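Local structure of glycosyl hydrolase 25 (Streptococcus pneumoniae, 4FF5) at residues L47-K52 and L71-S76; P53-S58 and L244-I249; N115-V120 and K261-P266. The protein probably hydrolyses glycosidic bonds in peptidoglycan, as a family 25 glycosyl hydrolase of the outer surface, and acts as a virulence factor in host-cell invasion. All coordinates share one frame; numbering follows the deposited sequence.

Contact 1: L47-K52 and L71-S76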
loop_
_atom_site.group_PDB
_atom_site.type_symbol
_atom_site.label_atom_id
_atom_site.label_comp_id
_atom_site.label_asym_id
_atom_site.label_seq_id
_atom_site.Cartn_x
_atom_site.Cartn_y
_atom_site.Cartn_z
ATOM N N LEU A 47 -17.042 5.434 7.843
ATOM C CA LEU A 47 -17.281 6.766 8.381
ATOM C C LEU A 47 -17.076 6.670 9.889
ATOM O O LEU A 47 -16.313 7.443 10.456
ATOM C CB LEU A 47 -18.679 7.281 8.030
ATOM N N LYS A 48 -17.717 5.673 10.499
ATOM C CA LYS A 48 -17.620 5.369 11.936
ATOM C C LYS A 48 -16.185 5.191 12.463
ATOM O O LYS A 48 -15.886 5.572 13.596
ATOM C CB LYS A 48 -18.441 4.110 12.256
ATOM C CG LYS A 48 -18.672 3.856 13.740
ATOM C CD LYS A 48 -19.454 2.570 13.974
ATOM C CE LYS A 48 -19.619 2.279 15.456
ATOM N N HIS A 49 -15.307 4.607 11.650
ATOM C CA HIS A 49 -13.951 4.287 12.086
ATOM C C HIS A 49 -12.892 5.198 11.504
ATOM O O HIS A 49 -11.697 4.918 11.621
ATOM C CB HIS A 49 -13.632 2.833 11.761
ATOM C CG HIS A 49 -14.364 1.839 12.641
ATOM N ND1 HIS A 49 -14.372 0.522 12.385
ATOM C CD2 HIS A 49 -15.123 2.023 13.791
ATOM C CE1 HIS A 49 -15.082 -0.116 13.336
ATOM N NE2 HIS A 49 -15.542 0.807 14.198
ATOM N N LEU A 50 -13.328 6.305 10.908
ATOM C CA LEU A 50 -12.456 7.197 10.138
ATOM C C LEU A 50 -11.220 7.692 10.906
ATOM O O LEU A 50 -10.182 7.915 10.307
ATOM C CB LEU A 50 -13.273 8.377 9.590
ATOM C CG LEU A 50 -12.606 9.430 8.717
ATOM C CD1 LEU A 50 -12.159 8.822 7.405
ATOM C CD2 LEU A 50 -13.577 10.577 8.477
ATOM N N ASP A 51 -11.315 7.852 12.224
ATOM C CA ASP A 51 -10.146 8.309 12.985
ATOM C C ASP A 51 -9.228 7.190 13.500
ATOM O O ASP A 51 -8.232 7.449 14.171
ATOM C CB ASP A 51 -10.557 9.285 14.082
ATOM C CG ASP A 51 -11.121 10.587 13.514
ATOM O OD1 ASP A 51 -10.733 10.993 12.385
ATOM O OD2 ASP A 51 -11.959 11.205 14.194
ATOM N N LYS A 52 -9.555 5.951 13.151
ATOM C CA LYS A 52 -8.675 4.833 13.418
ATOM C C LYS A 52 -7.634 4.786 12.285
ATOM O O LYS A 52 -7.907 5.232 11.168
ATOM C CB LYS A 52 -9.480 3.539 13.515
ATOM C CG LYS A 52 -10.148 3.354 14.876
ATOM C CD LYS A 52 -11.469 2.612 14.767
ATOM C CE LYS A 52 -12.116 2.358 16.128
ATOM N NZ LYS A 52 -11.907 3.474 17.090
ATOM N N LEU A 71 -8.434 -6.691 15.219
ATOM C CA LEU A 71 -7.715 -5.733 14.377
ATOM C C LEU A 71 -8.663 -4.875 13.544
ATOM O O LEU A 71 -8.469 -3.659 13.440
ATOM C CB LEU A 71 -6.668 -6.456 13.516
ATOM C CG LEU A 71 -5.534 -5.610 12.894
ATOM C CD1 LEU A 71 -4.381 -5.377 13.861
ATOM C CD2 LEU A 71 -5.011 -6.258 11.629
ATOM N N SER A 72 -9.696 -5.495 12.970
ATOM C CA SER A 72 -10.625 -4.806 12.051
ATOM C C SER A 72 -11.434 -3.673 12.693
ATOM O O SER A 72 -11.820 -2.704 12.007
ATOM C CB SER A 72 -11.580 -5.809 11.387
ATOM O OG SER A 72 -12.482 -6.347 12.337
ATOM N N GLN A 73 -11.688 -3.794 13.995
ATOM C CA GLN A 73 -12.405 -2.740 14.721
ATOM C C GLN A 73 -11.463 -1.632 15.238
ATOM O O GLN A 73 -11.940 -0.583 15.698
ATOM C CB GLN A 73 -13.304 -3.303 15.839
ATOM C CG GLN A 73 -14.332 -4.358 15.419
ATOM C CD GLN A 73 -15.173 -3.976 14.196
ATOM O OE1 GLN A 73 -15.866 -2.957 14.185
ATOM N NE2 GLN A 73 -15.127 -4.821 13.166
ATOM N N ASN A 74 -10.148 -1.855 15.110
ATOM C CA ASN A 74 -9.113 -0.879 15.501
ATOM C C ASN A 74 -8.448 -0.154 14.305
ATOM O O ASN A 74 -7.511 0.634 14.485
ATOM C CB ASN A 74 -8.047 -1.550 16.390
ATOM C CG ASN A 74 -8.567 -1.909 17.783
ATOM O OD1 ASN A 74 -9.243 -1.118 18.418
ATOM N ND2 ASN A 74 -8.225 -3.102 18.267
ATOM N N ILE A 75 -8.932 -0.418 13.090
ATOM C CA ILE A 75 -8.407 0.246 11.887
ATOM C C ILE A 75 -9.514 0.785 10.976
ATOM O O ILE A 75 -10.667 0.351 11.059
ATOM C CB ILE A 75 -7.455 -0.694 11.094
ATOM C CG1 ILE A 75 -8.217 -1.908 10.518
ATOM C CG2 ILE A 75 -6.296 -1.138 11.984
ATOM C CD1 ILE A 75 -7.408 -2.784 9.574
ATOM N N SER A 76 -9.156 1.719 10.096
ATOM C CA SER A 76 -10.099 2.252 9.129
ATOM C C SER A 76 -9.949 1.615 7.752
ATOM O O SER A 76 -10.907 1.546 6.984
ATOM C CB SER A 76 -9.978 3.783 9.045
ATOM O OG SER A 76 -8.641 4.172 8.772
HETATM O O HOH W 1 -13.414 -1.044 10.186
HETATM O O HOH W 2 -8.617 6.841 8.137
HETATM O O HOH W 3 -9.616 1.714 18.172
#

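Contact 2: P53-S58 and L244-I249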
loop_
_atom_site.group_PDB
_atom_site.type_symbol
_atom_site.label_atom_id
_atom_site.label_comp_id
_atom_site.label_asym_id
_atom_site.label_seq_id
_atom_site.Cartn_x
_atom_site.Cartn_y
_atom_site.Cartn_z
ATOM N N PRO A 53 -6.431 4.274 12.579
ATOM C CA PRO A 53 -5.347 4.382 11.600
ATOM C C PRO A 53 -5.511 3.432 10.406
ATOM O O PRO A 53 -6.275 2.462 10.480
ATOM C CB PRO A 53 -4.118 3.979 12.410
ATOM C CG PRO A 53 -4.637 3.071 13.456
ATOM C CD PRO A 53 -5.999 3.598 13.816
ATOM N N ILE A 54 -4.808 3.738 9.318
ATOM C CA ILE A 54 -4.698 2.846 8.166
ATOM C C ILE A 54 -3.386 2.064 8.299
ATOM O O ILE A 54 -2.319 2.656 8.506
ATOM C CB ILE A 54 -4.713 3.640 6.840
ATOM C CG1 ILE A 54 -6.079 4.347 6.652
ATOM C CG2 ILE A 54 -4.333 2.750 5.652
ATOM C CD1 ILE A 54 -5.979 5.586 5.774
ATOM N N ILE A 55 -3.468 0.739 8.188
ATOM C CA ILE A 55 -2.274 -0.091 8.246
ATOM C C ILE A 55 -1.885 -0.618 6.861
ATOM O O ILE A 55 -2.688 -0.615 5.916
ATOM C CB ILE A 55 -2.426 -1.277 9.242
ATOM C CG1 ILE A 55 -3.470 -2.286 8.721
ATOM C CG2 ILE A 55 -2.751 -0.745 10.641
ATOM C CD1 ILE A 55 -3.607 -3.540 9.581
ATOM N N ASP A 56 -0.618 -1.002 6.740
ATOM C CA ASP A 56 -0.172 -1.823 5.622
ATOM C C ASP A 56 0.524 -3.064 6.183
ATOM O O ASP A 56 1.179 -3.007 7.238
ATOM C CB ASP A 56 0.654 -1.045 4.580
ATOM C CG ASP A 56 1.955 -0.475 5.144
ATOM O OD1 ASP A 56 1.958 0.704 5.573
ATOM O OD2 ASP A 56 2.970 -1.215 5.162
ATOM N N LEU A 57 0.325 -4.178 5.480
ATOM C CA LEU A 57 0.709 -5.503 5.928
ATOM C C LEU A 57 1.279 -6.252 4.752
ATOM O O LEU A 57 0.929 -5.972 3.593
ATOM C CB LEU A 57 -0.526 -6.293 6.374
ATOM C CG LEU A 57 -1.296 -5.897 7.599
ATOM C CD1 LEU A 57 -2.622 -6.636 7.556
ATOM C CD2 LEU A 57 -0.507 -6.295 8.842
ATOM N N SER A 58 2.131 -7.216 5.069
ATOM C CA SER A 58 2.758 -8.096 4.088
ATOM C C SER A 58 2.866 -9.503 4.709
ATOM O O SER A 58 2.403 -9.727 5.841
ATOM C CB SER A 58 4.167 -7.580 3.728
ATOM O OG SER A 58 5.060 -7.831 4.794
ATOM N N LEU A 244 3.897 -2.742 13.425
ATOM C CA LEU A 244 3.083 -2.495 12.233
ATOM C C LEU A 244 3.391 -1.147 11.596
ATOM O O LEU A 244 3.584 -0.130 12.294
ATOM C CB LEU A 244 1.589 -2.519 12.575
ATOM C CG LEU A 244 0.869 -3.855 12.728
ATOM C CD1 LEU A 244 -0.551 -3.622 13.225
ATOM C CD2 LEU A 244 0.885 -4.598 11.398
ATOM N N ASP A 245 3.395 -1.138 10.270
ATOM C CA ASP A 245 3.400 0.111 9.529
ATOM C C ASP A 245 2.058 0.789 9.718
ATOM O O ASP A 245 1.017 0.192 9.390
ATOM C CB ASP A 245 3.559 -0.145 8.027
ATOM C CG ASP A 245 4.949 -0.635 7.628
ATOM O OD1 ASP A 245 5.102 -1.067 6.454
ATOM O OD2 ASP A 245 5.888 -0.602 8.451
ATOM N N ILE A 246 2.076 2.053 10.164
ATOM C CA ILE A 246 0.840 2.813 10.336
ATOM C C ILE A 246 0.862 4.064 9.473
ATOM O O ILE A 246 1.907 4.714 9.305
ATOM C CB ILE A 246 0.551 3.244 11.802
ATOM C CG1 ILE A 246 0.877 2.125 12.788
ATOM C CG2 ILE A 246 -0.894 3.736 11.921
ATOM C CD1 ILE A 246 0.053 0.872 12.613
ATOM N N ASN A 247 -0.313 4.356 8.932
ATOM C CA ASN A 247 -0.530 5.426 7.987
ATOM C C ASN A 247 -1.681 6.310 8.443
ATOM O O ASN A 247 -2.603 5.865 9.157
ATOM C CB ASN A 247 -0.876 4.826 6.611
ATOM C CG ASN A 247 0.158 3.827 6.140
ATOM O OD1 ASN A 247 1.168 4.203 5.562
ATOM N ND2 ASN A 247 -0.070 2.545 6.425
ATOM N N VAL A 248 -1.655 7.556 8.005
ATOM C CA VAL A 248 -2.808 8.436 8.206
ATOM C C VAL A 248 -3.072 9.226 6.910
ATOM O O VAL A 248 -2.147 9.520 6.163
ATOM C CB VAL A 248 -2.582 9.344 9.444
ATOM C CG1 VAL A 248 -1.486 10.372 9.167
ATOM C CG2 VAL A 248 -3.870 10.035 9.866
ATOM N N ILE A 249 -4.342 9.513 6.623
ATOM C CA ILE A 249 -4.688 10.508 5.594
ATOM C C ILE A 249 -3.997 11.848 5.968
ATOM O O ILE A 249 -4.009 12.260 7.130
ATOM C CB ILE A 249 -6.227 10.698 5.488
ATOM C CG1 ILE A 249 -6.956 9.410 5.032
ATOM C CG2 ILE A 249 -6.590 11.880 4.583
ATOM C CD1 ILE A 249 -6.431 8.771 3.763
HETATM O O HOH W 4 3.213 -3.687 8.841
#

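Contact 3: N115-V120 and K261-P266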
loop_
_atom_site.group_PDB
_atom_site.type_symbol
_atom_site.label_atom_id
_atom_site.label_comp_id
_atom_site.label_asym_id
_atom_site.label_seq_id
_atom_site.Cartn_x
_atom_site.Cartn_y
_atom_site.Cartn_z
ATOM N N ASN A 115 -15.650 -6.270 6.637
ATOM C CA ASN A 115 -16.085 -4.989 6.073
ATOM C C ASN A 115 -15.012 -3.899 6.048
ATOM O O ASN A 115 -15.334 -2.734 5.858
ATOM C CB ASN A 115 -17.368 -4.473 6.755
ATOM C CG ASN A 115 -18.628 -5.130 6.217
ATOM O OD1 ASN A 115 -18.567 -6.139 5.521
ATOM N ND2 ASN A 115 -19.791 -4.565 6.560
ATOM N N VAL A 116 -13.749 -4.276 6.257
ATOM C CA VAL A 116 -12.627 -3.328 6.138
ATOM C C VAL A 116 -12.309 -3.158 4.661
ATOM O O VAL A 116 -12.199 -4.155 3.926
ATOM C CB VAL A 116 -11.340 -3.824 6.854
ATOM C CG1 VAL A 116 -10.205 -2.798 6.743
ATOM C CG2 VAL A 116 -11.611 -4.176 8.304
ATOM N N PRO A 117 -12.151 -1.904 4.206
ATOM C CA PRO A 117 -11.732 -1.772 2.825
ATOM C C PRO A 117 -10.220 -2.022 2.697
ATOM O O PRO A 117 -9.435 -1.637 3.574
ATOM C CB PRO A 117 -12.130 -0.341 2.479
ATOM C CG PRO A 117 -12.046 0.389 3.772
ATOM C CD PRO A 117 -12.418 -0.596 4.836
ATOM N N VAL A 118 -9.838 -2.673 1.603
ATOM C CA VAL A 118 -8.488 -3.170 1.440
ATOM C C VAL A 118 -7.991 -2.774 0.061
ATOM O O VAL A 118 -8.664 -3.009 -0.950
ATOM C CB VAL A 118 -8.450 -4.719 1.558
ATOM C CG1 VAL A 118 -7.032 -5.247 1.360
ATOM C CG2 VAL A 118 -9.001 -5.165 2.906
ATOM N N ALA A 119 -6.811 -2.168 0.037
ATOM C CA ALA A 119 -6.102 -1.863 -1.186
ATOM C C ALA A 119 -4.893 -2.781 -1.231
ATOM O O ALA A 119 -4.645 -3.523 -0.275
ATOM C CB ALA A 119 -5.674 -0.399 -1.168
ATOM N N VAL A 120 -4.126 -2.732 -2.322
ATOM C CA VAL A 120 -2.990 -3.621 -2.459
ATOM C C VAL A 120 -1.741 -2.852 -2.886
ATOM O O VAL A 120 -1.852 -1.760 -3.434
ATOM C CB VAL A 120 -3.266 -4.788 -3.457
ATOM C CG1 VAL A 120 -4.267 -5.798 -2.861
ATOM C CG2 VAL A 120 -3.680 -4.272 -4.841
ATOM N N LYS A 261 -11.847 8.412 -1.587
ATOM C CA LYS A 261 -11.007 8.251 -2.758
ATOM C C LYS A 261 -10.157 6.967 -2.702
ATOM O O LYS A 261 -10.088 6.203 -3.671
ATOM C CB LYS A 261 -10.092 9.459 -2.881
ATOM C CG LYS A 261 -9.137 9.355 -4.043
ATOM C CD LYS A 261 -8.355 10.638 -4.222
ATOM C CE LYS A 261 -7.120 10.390 -5.050
ATOM N NZ LYS A 261 -6.260 11.613 -5.100
ATOM N N LEU A 262 -9.513 6.745 -1.562
ATOM C CA LEU A 262 -8.496 5.686 -1.450
ATOM C C LEU A 262 -9.068 4.323 -1.112
ATOM O O LEU A 262 -8.464 3.294 -1.452
ATOM C CB LEU A 262 -7.426 6.062 -0.416
ATOM C CG LEU A 262 -6.639 7.363 -0.698
ATOM C CD1 LEU A 262 -5.477 7.517 0.275
ATOM C CD2 LEU A 262 -6.117 7.420 -2.121
ATOM N N PHE A 263 -10.207 4.320 -0.429
ATOM C CA PHE A 263 -10.753 3.079 0.113
ATOM C C PHE A 263 -12.165 2.708 -0.307
ATOM O O PHE A 263 -12.547 1.547 -0.218
ATOM C CB PHE A 263 -10.612 3.087 1.619
ATOM C CG PHE A 263 -9.200 2.866 2.050
ATOM C CD1 PHE A 263 -8.633 1.592 1.986
ATOM C CD2 PHE A 263 -8.410 3.932 2.444
ATOM C CE1 PHE A 263 -7.314 1.385 2.347
ATOM C CE2 PHE A 263 -7.083 3.733 2.799
ATOM C CZ PHE A 263 -6.536 2.455 2.756
ATOM N N LEU A 264 -12.934 3.678 -0.770
ATOM C CA LEU A 264 -14.354 3.433 -1.010
ATOM C C LEU A 264 -14.772 3.622 -2.471
ATOM O O LEU A 264 -15.958 3.769 -2.766
ATOM C CB LEU A 264 -15.198 4.270 -0.039
ATOM C CG LEU A 264 -15.049 4.061 1.483
ATOM C CD1 LEU A 264 -15.970 5.000 2.262
ATOM C CD2 LEU A 264 -15.258 2.622 1.932
ATOM N N LYS A 265 -13.803 3.597 -3.391
ATOM C CA LYS A 265 -14.099 3.723 -4.831
ATOM C C LYS A 265 -13.353 2.714 -5.733
ATOM O O LYS A 265 -12.586 3.126 -6.605
ATOM C CB LYS A 265 -13.823 5.148 -5.341
ATOM C CG LYS A 265 -14.424 6.283 -4.522
ATOM C CD LYS A 265 -14.842 7.499 -5.343
ATOM C CE LYS A 265 -14.283 7.555 -6.760
ATOM N NZ LYS A 265 -14.810 8.729 -7.505
ATOM N N PRO A 266 -13.570 1.395 -5.539
ATOM C CA PRO A 266 -12.906 0.451 -6.447
ATOM C C PRO A 266 -13.606 0.401 -7.810
ATOM O O PRO A 266 -12.990 0.723 -8.831
ATOM C CB PRO A 266 -13.061 -0.885 -5.734
ATOM C CG PRO A 266 -14.326 -0.743 -4.955
ATOM C CD PRO A 266 -14.446 0.705 -4.571
#

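Contact 1: L47-K52 and L71-S76
Ser72 and His49 meet through a water that donates to Ser72 O and lies in the plane of the imidazole, 2.9 Å from His49 ND1. The bent side chain of Gln73, folded at chi2 (-49°), puts Gln73 OE1 in the ring plane, 3.1 Å from His49 CE1, with amide and imidazole planes turned 68° apart, while NE2 donates to Ser72 OG. Gln73 O lies over one face of the imidazole, offset toward the rim, with Lys52 CE 3.0 Å away. Both segments are links into the barrel: 47-52 carries helix 39-48 through a type I turn, His49 to Lys52, into strand 54-57; segment 71-76 leads from helix 68-73 to strand 77-84. Asn74 O packs on Lys52 CB at 3.6 Å. Asn74 OD1 takes a hydrogen bond from a water that in turn accepts from Lys52 NZ, whereas Asn74 ND2 is bound to Ala238 O. The backbone of Ile75 runs against Lys52 CB, and its side chain packs on Ile55. Ser76 makes the direct hydrogen bond, OG to Lys52 O at 2.7 Å, reaching it from above the carbonyl plane with a C=O...OG angle of 136°. A further water donates to both Ser76 OG and Leu50 O, and Ser76 CB rests 3.3 Å from His49 O.

Contact 2: P53-S58 and L244-I249
The closing seam of the barrel runs here, where strand 54-57 pairs with the antiparallel last strand, 244-249, their directions 142° apart. Ile54 and Asn247 form a hydrogen-bonded pair: Ile54 N donates to Asn247 O at 3.1 Å, and Asn247 N returns a bond to Ile54 O at 2.7 Å, nearly along the C=O axis. The carboxamide of Asn247 then folds back over its neighbour strand. Asn247 ND2 gives Ile54 O a second bond (3.1 Å), from above the carbonyl plane, and another to Asp56 OD1 at 2.9 Å, almost straight at 173° and within the amide plane, using the anti lone pair of the carboxylate. Two acceptors thus fix the amide rotation, and OD1 of Asn247 is held by Trp205. In the family 25 barrel, the C-terminal ends of the parallel strands, near Asp56, line the mouth where the active site is expected. There Asp56 CG sits between its own N and carbonyl carbon (chi1 62°), which swings the carboxylate over Asp245: Asp56 OD2 and Asp245 OD1 are 2.5 Å apart. Gln230 also binds Asp56 OD1. The backbone bond Asp56 N to Asp245 O is weak, and beyond it a water bridges Asp56 O and Asp245 N. The other face of the sheet, carrying Ile55 and Ile246, is apolar: Ile55 CG2 packs on Ile246 CD1, and Ile246 CG2 presses unusually tightly on Pro53 CB (3.3 Å). Leu57 CD2 and Leu244 CD2 are also tight, at 3.4 Å. Toward the opposite end of the seam, Ile54 CD1 meets Ile249 CD1 at 3.8 Å, under helix 255-263.

Contact 3: N115-V120 and K261-P266
Pro117 and Phe263 carry this contact, their side chains crossing at about a right angle. Pro117 CG rests on Phe263 CB at 3.7 Å, beside the root of the ring, and Pro117 CB lies 3.3 Å from the backbone Phe263 O, so the pyrrolidine sits against the last turn of the helix as well as against the aromatic side chain. The phenyl group extends past the proline along the incoming strand. Phe263 CD1 comes 3.7 Å from Pro117 O, Val118 N lies at the ring edge near its plane, and Phe263 CE1 reaches Ala119 CB at 4.3 Å. Phe263 CG is anti to the carbonyl carbon (chi1 -74°), a setting that carries the ring alongside the backbone of 117-119. Leu264, the first residue to leave the helix, adds a looser touch, Leu264 CD2 to Pro117 CG at 4.3 Å. The side chains meet through carbon alone, with carbonyl oxygens at the margins.

Further out, Phe259 stacks on the Phe263 ring, and Ile54 packs against its far end from the first strand. The proline is placed by its neighbours: Asn115, at positive phi, is the C-prime residue of a Schellman motif that ends the preceding helix, and backbone hydrogen bonds between Ala78 and both Pro117 and Ala119 tie the chain to strand 77-84. Along the helix, Leu262 O accepts from Ser149 OG, while Lys261 forms a salt bridge with Asp227 and a hydrogen bond to Thr202 O, anchoring the helix to loops that lead into other strands. Helix 255-263 lies across the N-terminal ends of the parallel strands, and Phe263 helps to close the bottom of the TIM barrel, the end away from the expected active site.

In the fold
Contact 2 lies deepest, its centre about 8 Å from that of the chain; the centres of buried contact 3 and partly buried contact 1 lie at about 11 Å and about 17 Å. Their chemistry follows: strand pairing with polar side chains turned into the barrel in contact 2, largely apolar packing in contact 3, and water bridges with a single direct hydrogen bond in contact 1. Segments 47-52 and 53-58 are continuous, and Ser76 N probably bonds to Pro53 O, joining contacts 1 and 2. Contact 3 meets both: Ile54 packs on Phe263, and Ile75 and Ser72 on Val116. They gather the beginnings of the first three strands, the end of the closing strand and the C-terminal helix.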